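Local coordinates for protein DNA polymerase (Pyrobaculum calidifontis, PDB 5MDN) that probably catalyses template-directed DNA synthesis from deoxyribonucleoside triphosphates as a family B DNA polymerase, releasing diphosphate at each nucleotide addition, at residues F168-Y173 with G234-Y239; P162-A167 with D223-V228. All blocks are in the same frame, centred on the assembly; numbering follows the deposited sequence.

Interaction 1: residues F168-Y173 with G234-Y239; sequences FDIEVY and GFDWPY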
# COMPACT_ATOMS: atom_id res chain seq x y z
N PHE A 168 -11.58 14.57 3.28
CA PHE A 168 -11.43 15.41 4.46
C PHE A 168 -9.96 15.55 4.82
O PHE A 168 -9.16 14.64 4.61
CB PHE A 168 -12.23 14.85 5.65
CG PHE A 168 -11.51 13.78 6.42
CD1 PHE A 168 -11.41 12.49 5.93
CD2 PHE A 168 -10.95 14.06 7.66
CE1 PHE A 168 -10.76 11.50 6.64
CE2 PHE A 168 -10.29 13.08 8.38
CZ PHE A 168 -10.20 11.80 7.87
N ASP A 169 -9.62 16.72 5.35
CA ASP A 169 -8.27 17.04 5.79
C ASP A 169 -8.36 17.81 7.10
O ASP A 169 -9.34 18.53 7.34
CB ASP A 169 -7.52 17.86 4.73
CG ASP A 169 -6.03 17.95 5.02
OD1 ASP A 169 -5.33 16.92 4.90
OD2 ASP A 169 -5.56 19.06 5.36
N ILE A 170 -7.34 17.65 7.95
CA ILE A 170 -7.29 18.35 9.23
C ILE A 170 -5.93 19.00 9.40
O ILE A 170 -4.94 18.62 8.77
CB ILE A 170 -7.58 17.42 10.43
CG1 ILE A 170 -6.35 16.56 10.74
CG2 ILE A 170 -8.79 16.53 10.16
CD1 ILE A 170 -6.49 15.75 12.01
N GLU A 171 -5.90 20.02 10.26
CA GLU A 171 -4.65 20.58 10.76
C GLU A 171 -4.77 20.82 12.26
O GLU A 171 -5.79 21.31 12.73
CB GLU A 171 -4.29 21.88 10.03
CG GLU A 171 -3.86 21.69 8.59
CD GLU A 171 -2.64 20.79 8.43
OE1 GLU A 171 -1.84 20.69 9.39
OE2 GLU A 171 -2.49 20.17 7.36
N VAL A 172 -3.72 20.46 12.99
CA VAL A 172 -3.72 20.43 14.44
C VAL A 172 -2.68 21.43 14.93
O VAL A 172 -1.59 21.52 14.36
CB VAL A 172 -3.45 19.02 14.98
CG1 VAL A 172 -3.22 19.04 16.48
CG2 VAL A 172 -4.59 18.08 14.62
N TYR A 173 -3.01 22.15 16.01
CA TYR A 173 -2.22 23.25 16.57
C TYR A 173 -0.72 22.98 16.57
O TYR A 173 0.03 23.66 15.86
CB TYR A 173 -2.71 23.53 17.99
CG TYR A 173 -2.21 24.83 18.58
CD1 TYR A 173 -2.51 26.04 17.97
CD2 TYR A 173 -1.46 24.85 19.75
CE1 TYR A 173 -2.06 27.23 18.50
CE2 TYR A 173 -1.02 26.03 20.28
CZ TYR A 173 -1.32 27.22 19.65
OH TYR A 173 -0.87 28.41 20.19
N GLY A 234 -3.06 6.96 9.52
CA GLY A 234 -1.84 7.19 10.28
C GLY A 234 -1.98 8.25 11.35
O GLY A 234 -1.52 8.06 12.48
N PHE A 235 -2.60 9.39 11.02
CA PHE A 235 -2.70 10.51 11.95
C PHE A 235 -4.14 10.92 12.22
O PHE A 235 -4.56 10.95 13.38
CB PHE A 235 -1.89 11.70 11.43
CG PHE A 235 -1.80 12.84 12.40
CD1 PHE A 235 -2.76 13.84 12.41
CD2 PHE A 235 -0.75 12.92 13.30
CE1 PHE A 235 -2.68 14.90 13.31
CE2 PHE A 235 -0.66 13.97 14.20
CZ PHE A 235 -1.63 14.96 14.20
N ASP A 236 -4.90 11.27 11.18
CA ASP A 236 -6.18 11.97 11.36
C ASP A 236 -7.13 11.19 12.25
O ASP A 236 -7.58 11.69 13.29
CB ASP A 236 -6.81 12.25 10.00
CG ASP A 236 -6.02 13.25 9.17
OD1 ASP A 236 -4.92 13.65 9.62
OD2 ASP A 236 -6.49 13.63 8.08
N TRP A 237 -7.47 9.96 11.86
CA TRP A 237 -8.41 9.17 12.66
C TRP A 237 -7.91 8.90 14.07
O TRP A 237 -8.69 9.10 15.02
CB TRP A 237 -8.77 7.87 11.93
CG TRP A 237 -9.73 8.05 10.79
CD1 TRP A 237 -9.55 7.64 9.50
CD2 TRP A 237 -11.01 8.69 10.83
NE1 TRP A 237 -10.64 7.98 8.74
CE2 TRP A 237 -11.55 8.63 9.53
CE3 TRP A 237 -11.75 9.31 11.84
CZ2 TRP A 237 -12.80 9.16 9.22
CZ3 TRP A 237 -12.99 9.84 11.53
CH2 TRP A 237 -13.50 9.76 10.23
N PRO A 238 -6.67 8.45 14.29
CA PRO A 238 -6.21 8.29 15.69
C PRO A 238 -6.28 9.58 16.49
O PRO A 238 -6.55 9.52 17.70
CB PRO A 238 -4.76 7.82 15.53
CG PRO A 238 -4.70 7.19 14.19
CD PRO A 238 -5.68 7.93 13.33
N TYR A 239 -6.05 10.74 15.87
CA TYR A 239 -6.11 11.99 16.62
C TYR A 239 -7.54 12.37 16.94
O TYR A 239 -7.87 12.67 18.10
CB TYR A 239 -5.42 13.10 15.83
CG TYR A 239 -5.00 14.26 16.71
CD1 TYR A 239 -5.86 15.31 16.97
CD2 TYR A 239 -3.74 14.28 17.30
CE1 TYR A 239 -5.48 16.36 17.78
CE2 TYR A 239 -3.35 15.32 18.11
CZ TYR A 239 -4.23 16.36 18.35
OH TYR A 239 -3.84 17.40 19.16

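Interaction 2: residues P162-A167 with D223-V228; sequences PLRVLA and DPDVIV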
# COMPACT_ATOMS: atom_id res chain seq x y z
N PRO A 162 -23.15 4.91 -8.76
CA PRO A 162 -22.60 6.18 -8.25
C PRO A 162 -22.44 6.12 -6.74
O PRO A 162 -23.35 5.71 -6.02
CB PRO A 162 -23.65 7.21 -8.67
CG PRO A 162 -24.91 6.43 -8.86
CD PRO A 162 -24.47 5.10 -9.39
N LEU A 163 -21.27 6.53 -6.27
CA LEU A 163 -20.95 6.53 -4.85
C LEU A 163 -20.79 7.96 -4.35
O LEU A 163 -20.25 8.82 -5.06
CB LEU A 163 -19.68 5.74 -4.56
CG LEU A 163 -19.72 4.23 -4.82
CD1 LEU A 163 -18.39 3.59 -4.43
CD2 LEU A 163 -20.87 3.59 -4.06
N ARG A 164 -21.26 8.22 -3.14
CA ARG A 164 -21.07 9.51 -2.49
C ARG A 164 -19.71 9.49 -1.79
O ARG A 164 -19.53 8.78 -0.80
CB ARG A 164 -22.20 9.79 -1.51
CG ARG A 164 -23.56 9.99 -2.18
CD ARG A 164 -24.57 10.62 -1.23
NE ARG A 164 -25.04 9.68 -0.21
CZ ARG A 164 -25.99 8.78 -0.41
NH1 ARG A 164 -26.58 8.67 -1.59
NH2 ARG A 164 -26.35 7.97 0.58
N VAL A 165 -18.77 10.27 -2.31
CA VAL A 165 -17.39 10.30 -1.82
C VAL A 165 -17.18 11.57 -1.03
O VAL A 165 -17.63 12.65 -1.43
CB VAL A 165 -16.39 10.19 -2.99
CG1 VAL A 165 -14.97 10.08 -2.47
CG2 VAL A 165 -16.73 9.00 -3.88
N LEU A 166 -16.48 11.45 0.10
CA LEU A 166 -16.16 12.58 0.96
C LEU A 166 -14.66 12.57 1.24
O LEU A 166 -14.14 11.61 1.82
CB LEU A 166 -16.94 12.51 2.28
CG LEU A 166 -16.62 13.62 3.28
CD1 LEU A 166 -17.51 14.83 3.05
CD2 LEU A 166 -16.74 13.12 4.71
N ALA A 167 -13.98 13.64 0.83
CA ALA A 167 -12.60 13.88 1.20
C ALA A 167 -12.55 14.80 2.41
O ALA A 167 -13.39 15.70 2.56
CB ALA A 167 -11.82 14.50 0.04
N ASP A 223 -23.99 11.64 4.23
CA ASP A 223 -24.05 10.18 4.19
C ASP A 223 -23.13 9.63 3.10
O ASP A 223 -23.61 9.10 2.09
CB ASP A 223 -25.49 9.70 3.96
CG ASP A 223 -25.63 8.20 4.16
OD1 ASP A 223 -24.77 7.60 4.83
OD2 ASP A 223 -26.61 7.62 3.64
N PRO A 224 -21.81 9.76 3.25
CA PRO A 224 -20.91 9.26 2.21
C PRO A 224 -20.76 7.75 2.25
O PRO A 224 -20.86 7.11 3.30
CB PRO A 224 -19.58 9.95 2.56
CG PRO A 224 -19.63 10.08 4.04
CD PRO A 224 -21.08 10.35 4.38
N ASP A 225 -20.52 7.18 1.07
CA ASP A 225 -20.22 5.76 0.95
C ASP A 225 -18.73 5.48 1.11
O ASP A 225 -18.35 4.45 1.67
CB ASP A 225 -20.71 5.23 -0.40
CG ASP A 225 -22.18 5.48 -0.62
OD1 ASP A 225 -23.00 4.98 0.19
OD2 ASP A 225 -22.53 6.16 -1.61
N VAL A 226 -17.88 6.39 0.62
CA VAL A 226 -16.44 6.30 0.77
C VAL A 226 -15.94 7.57 1.46
O VAL A 226 -16.37 8.68 1.12
CB VAL A 226 -15.73 6.11 -0.58
CG1 VAL A 226 -14.27 5.74 -0.38
CG2 VAL A 226 -16.44 5.04 -1.41
N ILE A 227 -15.05 7.40 2.43
CA ILE A 227 -14.36 8.51 3.08
C ILE A 227 -12.88 8.39 2.73
O ILE A 227 -12.23 7.40 3.10
CB ILE A 227 -14.58 8.52 4.60
CG1 ILE A 227 -16.03 8.88 4.92
CG2 ILE A 227 -13.62 9.49 5.27
CD1 ILE A 227 -16.36 8.80 6.40
N VAL A 228 -12.35 9.39 2.04
CA VAL A 228 -10.96 9.39 1.59
C VAL A 228 -10.18 10.45 2.34
O VAL A 228 -10.69 11.55 2.60
CB VAL A 228 -10.85 9.62 0.06
CG1 VAL A 228 -10.80 8.28 -0.67
CG2 VAL A 228 -12.02 10.46 -0.43

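Interaction 1: residues F168-Y173 with G234-Y239
Asp236 reaches from the helix to the strand between Phe168 and Ile170. Its CB lies beside the Phe168 ring, 3.9 Å from CE2 of that residue. CG then passes alongside Ile170, 3.7 Å from its CG1. At the tip the two oxygens part company: OD1 of Asp236 rests against the Ile170 chain, 3.4 Å from CG1, whereas OD2 of Asp236 comes within 3.9 Å of Phe168 CE2. The CG of Asp236 is anti to the carbonyl carbon (chi1 -67°), which carries the carboxylate out of the helix and past the oncoming strand side chains. No hydrogen bond joins the two segments.

Aromatic groups fill the space on the two sides of this aspartate. The Phe168 ring meets the six-membered ring of Trp237 obliquely, with planes at 47°, and brings CZ over one indole face; Trp237 NE1 is hydrogen-bonded to Asn275 OD1. Farther along, Val172 CG2 makes a CH-pi contact over the Tyr239 ring, 4.0 Å from its centroid, while Tyr239 OH is hydrogen-bonded to Asp184 O. The same CG2 of Val172 and CD1 of Ile170 touch the edge of the Phe235 ring.

Asp169 and Asp236 are magnesium-binding residues in a structure of this protein, and the run Asp169-Ile170-Glu171 matches the first exonuclease motif of family B proofreading enzymes, with Asp236 in the position of the second. Asp169 OD1 and Asp236 OD2 lie 4.7 Å apart, two acidic groups whose like charges a metal between them could offset.

Strand 168-172 runs at 77° to the helical segment 234-239, part of helix 232-247. Strand 186-193 pairs with strand 165-172, its Leu189 and Val191 touching Ile170 and Phe168, and helix 326-356 packs against Glu171.

Interaction 2: residues P162-A167 with D223-V228
The guanidinium of Arg164 has Asp223 O at its edge, near its plane, and Asp225 OD2 over one face. NE of Arg164 donates to Asp223 O at 2.8 Å, from above the carbonyl plane instead of along a lone pair. NH2 of Arg164 adds a weak hydrogen bond within a salt bridge to Asp223 OD2 (3.1 Å), the guanidinium and carboxylate planes being 44° apart. A bend at chi3 (-74°) turns the guanidinium edge toward the Asp223 carbonyl, where the chain leaves helix 209-222 with positive phi. A leucine in its place would probably leave Asp223 O without its NE donor and remove one positive mate of the Asp223 carboxylate, which Arg273 and Arg255 would still pair.

Asp225 grips the Arg164 backbone. Its OD2 accepts from Arg164 N at 2.9 Å in an almost straight bond (174°) on the anti side of the carboxylate, and the same group makes salt bridges to Arg255 and Arg30. Arg164 O in turn receives two donors, Asp225 N at 2.7 Å and Val226 N at 3.2 Å.

Regular parallel pairing follows. Leu166 N donates to Val226 O (3.0 Å), and Leu166 O accepts from Val228 N (2.9 Å), so this one residue bonds on both sides of Ile227. Val165 CG1 and Val228 CG2 meet at 3.6 Å on one sheet face; on the other, Leu166 CB packs against Pro224 CB.

The two strands belong to the central sheet of the RNase H-like exonuclease domain, with 186-193 and 274-277 beyond them. Helix 326-356 covers the face of Val165 and Ala167, and helix 209-222 covers that of Leu166.

Overall arrangement
Strand 165-172 serves both contacts: its first half pairs with strand 226-229 in interaction 2, and its second half faces helix 232-247 in interaction 1. Because that helix follows strand 226-229 in the chain, the four segments alternate in sequence; the centres of the two contacts lie about 18 Å apart. They join where Phe168 N approaches Val228 O at 3.2 Å, a probable hydrogen bond that prolongs the parallel pairing, and where Ile227 CG2 packs against Phe168 CE1 at 3.8 Å. Interaction 1 carries the magnesium-binding aspartates, with an ion about 3 Å from the Asp169 side chain; Ala167 of interaction 2 is about 11 Å from a bound ion, measured from its side chain.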